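Local coordinates for BF1531-like N-terminal domain-containing protein (Bacteroides fragilis, PDB 3SLR), which is of unknown function but binds magnesium through a HAD-like phosphatase domain that follows an FkbH-type N-terminal domain, and may hydrolyse ester bonds, at residues 4-15 / 35-46. Numbering follows the deposited sequence.
Sequences YTFKELKRATKQ and LLATAIKGEGIL
Leu9 of the N-terminal helix 6-12 and Gly42 of helix 34-46 mark a close helix-on-helix crossing, outside the five-stranded parallel sheet of the N-terminal domain. The axes pass 7.3 Å apart at 72°, and the bare Gly42 lets the backbones meet: its CA lies 3.3 Å from Leu9 O, a CA-H...O contact. Beside it, Leu9 enters as a knob into the hole formed by Ala39, Gly42, Glu43 and Leu46, its CD1 against Ala39 and its CD2 3.6 Å from Glu43 N. At the C-terminal end of helix 34-46, Leu46 CD1 sits squarely over the Tyr4 ring, 3.5 Å from the centroid in a CH-pi contact, while Glu43 OE2 lies at the ring's edge. OE2 also forms a salt bridge with Arg47; OE1 is hydrogen-bonded to Ser207, and a water links it to Tyr4 N. Toward the helix's N-terminal end Phe6 points its edge at Leu35 O, with CE1 3.4 Å away. Thr13 CG2 packs against Gly42, 3.5 Å from its N. Helix 34-46 touches strands 50-55 and 79-83, so helix 6-12 forms a second layer, joined by a close crossing at a glycine with one knob, Leu9, on a domain consistent with the alpha/beta fold of the SGNH-hydrolase clan.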
loop_
_atom_site.group_PDB
_atom_site.type_symbol
_atom_site.label_atom_id
_atom_site.label_comp_id
_atom_site.label_asym_id
_atom_site.label_seq_id
_atom_site.Cartn_x
_atom_site.Cartn_y
_atom_site.Cartn_z
ATOM N N TYR A 4 -4.838 11.535 2.345
ATOM C CA TYR A 4 -5.505 12.681 2.941
ATOM C C TYR A 4 -4.696 13.168 4.132
ATOM O O TYR A 4 -3.710 12.538 4.515
ATOM C CB TYR A 4 -6.907 12.288 3.402
ATOM C CG TYR A 4 -7.813 11.803 2.288
ATOM C CD1 TYR A 4 -8.557 12.700 1.531
ATOM C CD2 TYR A 4 -7.932 10.447 1.998
ATOM C CE1 TYR A 4 -9.388 12.265 0.515
ATOM C CE2 TYR A 4 -8.761 9.999 0.982
ATOM C CZ TYR A 4 -9.490 10.915 0.243
ATOM O OH TYR A 4 -10.328 10.485 -0.767
ATOM N N THR A 5 -5.100 14.297 4.709
ATOM C CA THR A 5 -4.535 14.741 5.977
ATOM C C THR A 5 -5.421 14.213 7.086
ATOM O O THR A 5 -6.575 13.837 6.838
ATOM C CB THR A 5 -4.481 16.274 6.082
ATOM O OG1 THR A 5 -5.812 16.804 6.058
ATOM C CG2 THR A 5 -3.693 16.861 4.916
ATOM N N PHE A 6 -4.900 14.167 8.309
ATOM C CA PHE A 6 -5.727 13.710 9.413
ATOM C C PHE A 6 -6.951 14.604 9.556
ATOM O O PHE A 6 -8.050 14.124 9.826
ATOM C CB PHE A 6 -4.960 13.659 10.734
ATOM C CG PHE A 6 -5.808 13.206 11.889
ATOM C CD1 PHE A 6 -6.117 11.862 12.054
ATOM C CD2 PHE A 6 -6.319 14.121 12.794
ATOM C CE1 PHE A 6 -6.907 11.439 13.112
ATOM C CE2 PHE A 6 -7.109 13.703 13.855
ATOM C CZ PHE A 6 -7.402 12.358 14.011
ATOM N N LYS A 7 -6.764 15.906 9.365
ATOM C CA LYS A 7 -7.886 16.843 9.429
ATOM C C LYS A 7 -9.042 16.434 8.513
ATOM O O LYS A 7 -10.209 16.467 8.916
ATOM C CB LYS A 7 -7.431 18.254 9.066
ATOM C CG LYS A 7 -8.558 19.269 9.084
ATOM C CD LYS A 7 -8.095 20.640 8.634
ATOM C CE LYS A 7 -9.209 21.672 8.782
ATOM N NZ LYS A 7 -10.461 21.223 8.120
ATOM N N GLU A 8 -8.712 16.059 7.281
ATOM C CA GLU A 8 -9.716 15.635 6.308
ATOM C C GLU A 8 -10.381 14.333 6.734
ATOM O O GLU A 8 -11.601 14.171 6.586
ATOM C CB GLU A 8 -9.078 15.456 4.935
ATOM C CG GLU A 8 -8.549 16.738 4.320
ATOM C CD GLU A 8 -7.801 16.490 3.024
ATOM O OE1 GLU A 8 -6.874 15.656 3.021
ATOM O OE2 GLU A 8 -8.148 17.119 2.001
ATOM N N LEU A 9 -9.580 13.402 7.251
ATOM C CA LEU A 9 -10.119 12.125 7.721
ATOM C C LEU A 9 -11.110 12.324 8.860
ATOM O O LEU A 9 -12.197 11.733 8.867
ATOM C CB LEU A 9 -8.989 11.179 8.144
ATOM C CG LEU A 9 -8.058 10.736 7.013
ATOM C CD1 LEU A 9 -7.015 9.752 7.545
ATOM C CD2 LEU A 9 -8.861 10.102 5.879
ATOM N N LYS A 10 -10.747 13.168 9.820
ATOM C CA LYS A 10 -11.633 13.433 10.950
ATOM C C LYS A 10 -12.922 14.119 10.496
ATOM O O LYS A 10 -14.014 13.786 10.968
ATOM C CB LYS A 10 -10.918 14.275 12.003
ATOM C CG LYS A 10 -11.770 14.592 13.220
ATOM C CD LYS A 10 -10.924 15.254 14.291
ATOM C CE LYS A 10 -11.721 15.502 15.558
ATOM N NZ LYS A 10 -10.854 16.115 16.603
ATOM N N ARG A 11 -12.791 15.081 9.587
ATOM C CA ARG A 11 -13.955 15.762 9.024
ATOM C C ARG A 11 -14.895 14.770 8.351
ATOM O O ARG A 11 -16.117 14.890 8.463
ATOM C CB ARG A 11 -13.517 16.822 8.012
ATOM C CG ARG A 11 -14.652 17.579 7.348
ATOM C CD ARG A 11 -14.116 18.458 6.228
ATOM N NE ARG A 11 -13.571 17.670 5.119
ATOM C CZ ARG A 11 -12.624 18.095 4.283
ATOM N NH1 ARG A 11 -12.100 19.307 4.427
ATOM N NH2 ARG A 11 -12.194 17.307 3.304
ATOM N N ALA A 12 -14.332 13.793 7.646
ATOM C CA ALA A 12 -15.154 12.795 6.967
ATOM C C ALA A 12 -15.990 11.950 7.935
ATOM O O ALA A 12 -17.058 11.449 7.564
ATOM C CB ALA A 12 -14.297 11.899 6.062
ATOM N N THR A 13 -15.528 11.792 9.173
ATOM C CA THR A 13 -16.274 10.974 10.135
ATOM C C THR A 13 -17.606 11.629 10.503
ATOM O O THR A 13 -18.468 11.000 11.122
ATOM C CB THR A 13 -15.475 10.652 11.424
ATOM O OG1 THR A 13 -15.284 11.844 12.196
ATOM C CG2 THR A 13 -14.126 10.028 11.093
ATOM N N LYS A 14 -17.764 12.890 10.114
ATOM C CA LYS A 14 -18.983 13.644 10.400
ATOM C C LYS A 14 -19.967 13.597 9.233
ATOM O O LYS A 14 -21.109 14.045 9.358
ATOM C CB LYS A 14 -18.641 15.102 10.709
ATOM C CG LYS A 14 -17.622 15.296 11.821
ATOM C CD LYS A 14 -18.293 15.525 13.158
ATOM C CE LYS A 14 -17.309 16.065 14.185
ATOM N NZ LYS A 14 -16.303 15.044 14.596
ATOM N N GLN A 15 -19.523 13.058 8.098
ATOM C CA GLN A 15 -20.345 12.996 6.887
ATOM C C GLN A 15 -21.593 12.136 7.059
ATOM O O GLN A 15 -21.655 11.288 7.954
ATOM C CB GLN A 15 -19.527 12.461 5.703
ATOM C CG GLN A 15 -18.560 13.465 5.092
ATOM C CD GLN A 15 -17.831 12.914 3.878
ATOM O OE1 GLN A 15 -18.284 11.958 3.241
ATOM N NE2 GLN A 15 -16.692 13.514 3.552
ATOM N N LEU A 35 -6.590 8.247 17.868
ATOM C CA LEU A 35 -6.446 8.969 16.613
ATOM C C LEU A 35 -6.424 8.011 15.430
ATOM O O LEU A 35 -6.971 8.305 14.367
ATOM C CB LEU A 35 -5.191 9.838 16.621
ATOM C CG LEU A 35 -5.177 10.945 17.670
ATOM C CD1 LEU A 35 -4.001 11.883 17.415
ATOM C CD2 LEU A 35 -6.483 11.706 17.657
ATOM N N LEU A 36 -5.787 6.859 15.613
ATOM C CA LEU A 36 -5.750 5.854 14.554
ATOM C C LEU A 36 -7.164 5.362 14.241
ATOM O O LEU A 36 -7.519 5.149 13.080
ATOM C CB LEU A 36 -4.845 4.682 14.945
ATOM C CG LEU A 36 -4.682 3.528 13.948
ATOM C CD1 LEU A 36 -4.146 4.016 12.611
ATOM C CD2 LEU A 36 -3.785 2.445 14.534
ATOM N N ALA A 37 -7.980 5.206 15.278
ATOM C CA ALA A 37 -9.388 4.833 15.084
ATOM C C ALA A 37 -10.130 5.853 14.228
ATOM O O ALA A 37 -10.826 5.494 13.267
ATOM C CB ALA A 37 -10.085 4.656 16.424
ATOM N N THR A 38 -9.983 7.128 14.577
ATOM C CA THR A 38 -10.602 8.199 13.811
ATOM C C THR A 38 -10.129 8.176 12.362
ATOM O O THR A 38 -10.931 8.250 11.429
ATOM C CB THR A 38 -10.297 9.564 14.434
ATOM O OG1 THR A 38 -10.908 9.641 15.725
ATOM C CG2 THR A 38 -10.850 10.679 13.565
ATOM N N ALA A 39 -8.818 8.053 12.176
ATOM C CA ALA A 39 -8.240 8.021 10.837
ATOM C C ALA A 39 -8.766 6.860 10.007
ATOM O O ALA A 39 -9.139 7.035 8.854
ATOM C CB ALA A 39 -6.718 7.973 10.917
ATOM N N ILE A 40 -8.797 5.666 10.586
ATOM C CA ILE A 40 -9.346 4.508 9.872
ATOM C C ILE A 40 -10.822 4.685 9.500
ATOM O O ILE A 40 -11.246 4.363 8.380
ATOM C CB ILE A 40 -9.175 3.210 10.685
ATOM C CG1 ILE A 40 -7.698 2.807 10.678
ATOM C CG2 ILE A 40 -10.057 2.090 10.104
ATOM C CD1 ILE A 40 -7.337 1.701 11.643
ATOM N N LYS A 41 -11.604 5.197 10.444
ATOM C CA LYS A 41 -13.033 5.375 10.216
ATOM C C LYS A 41 -13.277 6.399 9.101
ATOM O O LYS A 41 -14.050 6.150 8.173
ATOM C CB LYS A 41 -13.724 5.783 11.520
ATOM C CG LYS A 41 -15.232 5.960 11.387
ATOM C CD LYS A 41 -15.868 6.129 12.766
ATOM C CE LYS A 41 -17.381 6.234 12.662
ATOM N NZ LYS A 41 -17.774 7.361 11.775
ATOM N N GLY A 42 -12.598 7.537 9.184
ATOM C CA GLY A 42 -12.707 8.568 8.166
ATOM C C GLY A 42 -12.201 8.128 6.796
ATOM O O GLY A 42 -12.813 8.432 5.771
ATOM N N GLU A 43 -11.071 7.424 6.774
ATOM C CA GLU A 43 -10.534 6.894 5.523
ATOM C C GLU A 43 -11.547 5.942 4.878
ATOM O O GLU A 43 -11.779 5.992 3.669
ATOM C CB GLU A 43 -9.200 6.177 5.775
ATOM C CG GLU A 43 -8.509 5.684 4.513
ATOM C CD GLU A 43 -7.597 6.725 3.885
ATOM O OE1 GLU A 43 -6.818 7.366 4.626
ATOM O OE2 GLU A 43 -7.642 6.887 2.649
ATOM N N GLY A 44 -12.168 5.092 5.693
ATOM C CA GLY A 44 -13.137 4.140 5.190
ATOM C C GLY A 44 -14.337 4.840 4.566
ATOM O O GLY A 44 -14.826 4.441 3.508
ATOM N N ILE A 45 -14.792 5.905 5.213
ATOM C CA ILE A 45 -15.932 6.670 4.706
ATOM C C ILE A 45 -15.600 7.294 3.352
ATOM O O ILE A 45 -16.409 7.271 2.423
ATOM C CB ILE A 45 -16.361 7.751 5.714
ATOM C CG1 ILE A 45 -16.952 7.093 6.961
ATOM C CG2 ILE A 45 -17.349 8.721 5.087
ATOM C CD1 ILE A 45 -17.261 8.054 8.070
ATOM N N LEU A 46 -14.395 7.835 3.233
ATOM C CA LEU A 46 -13.937 8.396 1.973
ATOM C C LEU A 46 -13.747 7.324 0.907
ATOM O O LEU A 46 -13.659 7.638 -0.280
ATOM C CB LEU A 46 -12.647 9.188 2.182
ATOM C CG LEU A 46 -12.831 10.472 2.987
ATOM C CD1 LEU A 46 -11.478 11.080 3.305
ATOM C CD2 LEU A 46 -13.703 11.474 2.241
HETATM O O HOH W 1 -4.893 9.117 3.553
HETATM O O HOH W 2 -10.400 7.760 -0.983
#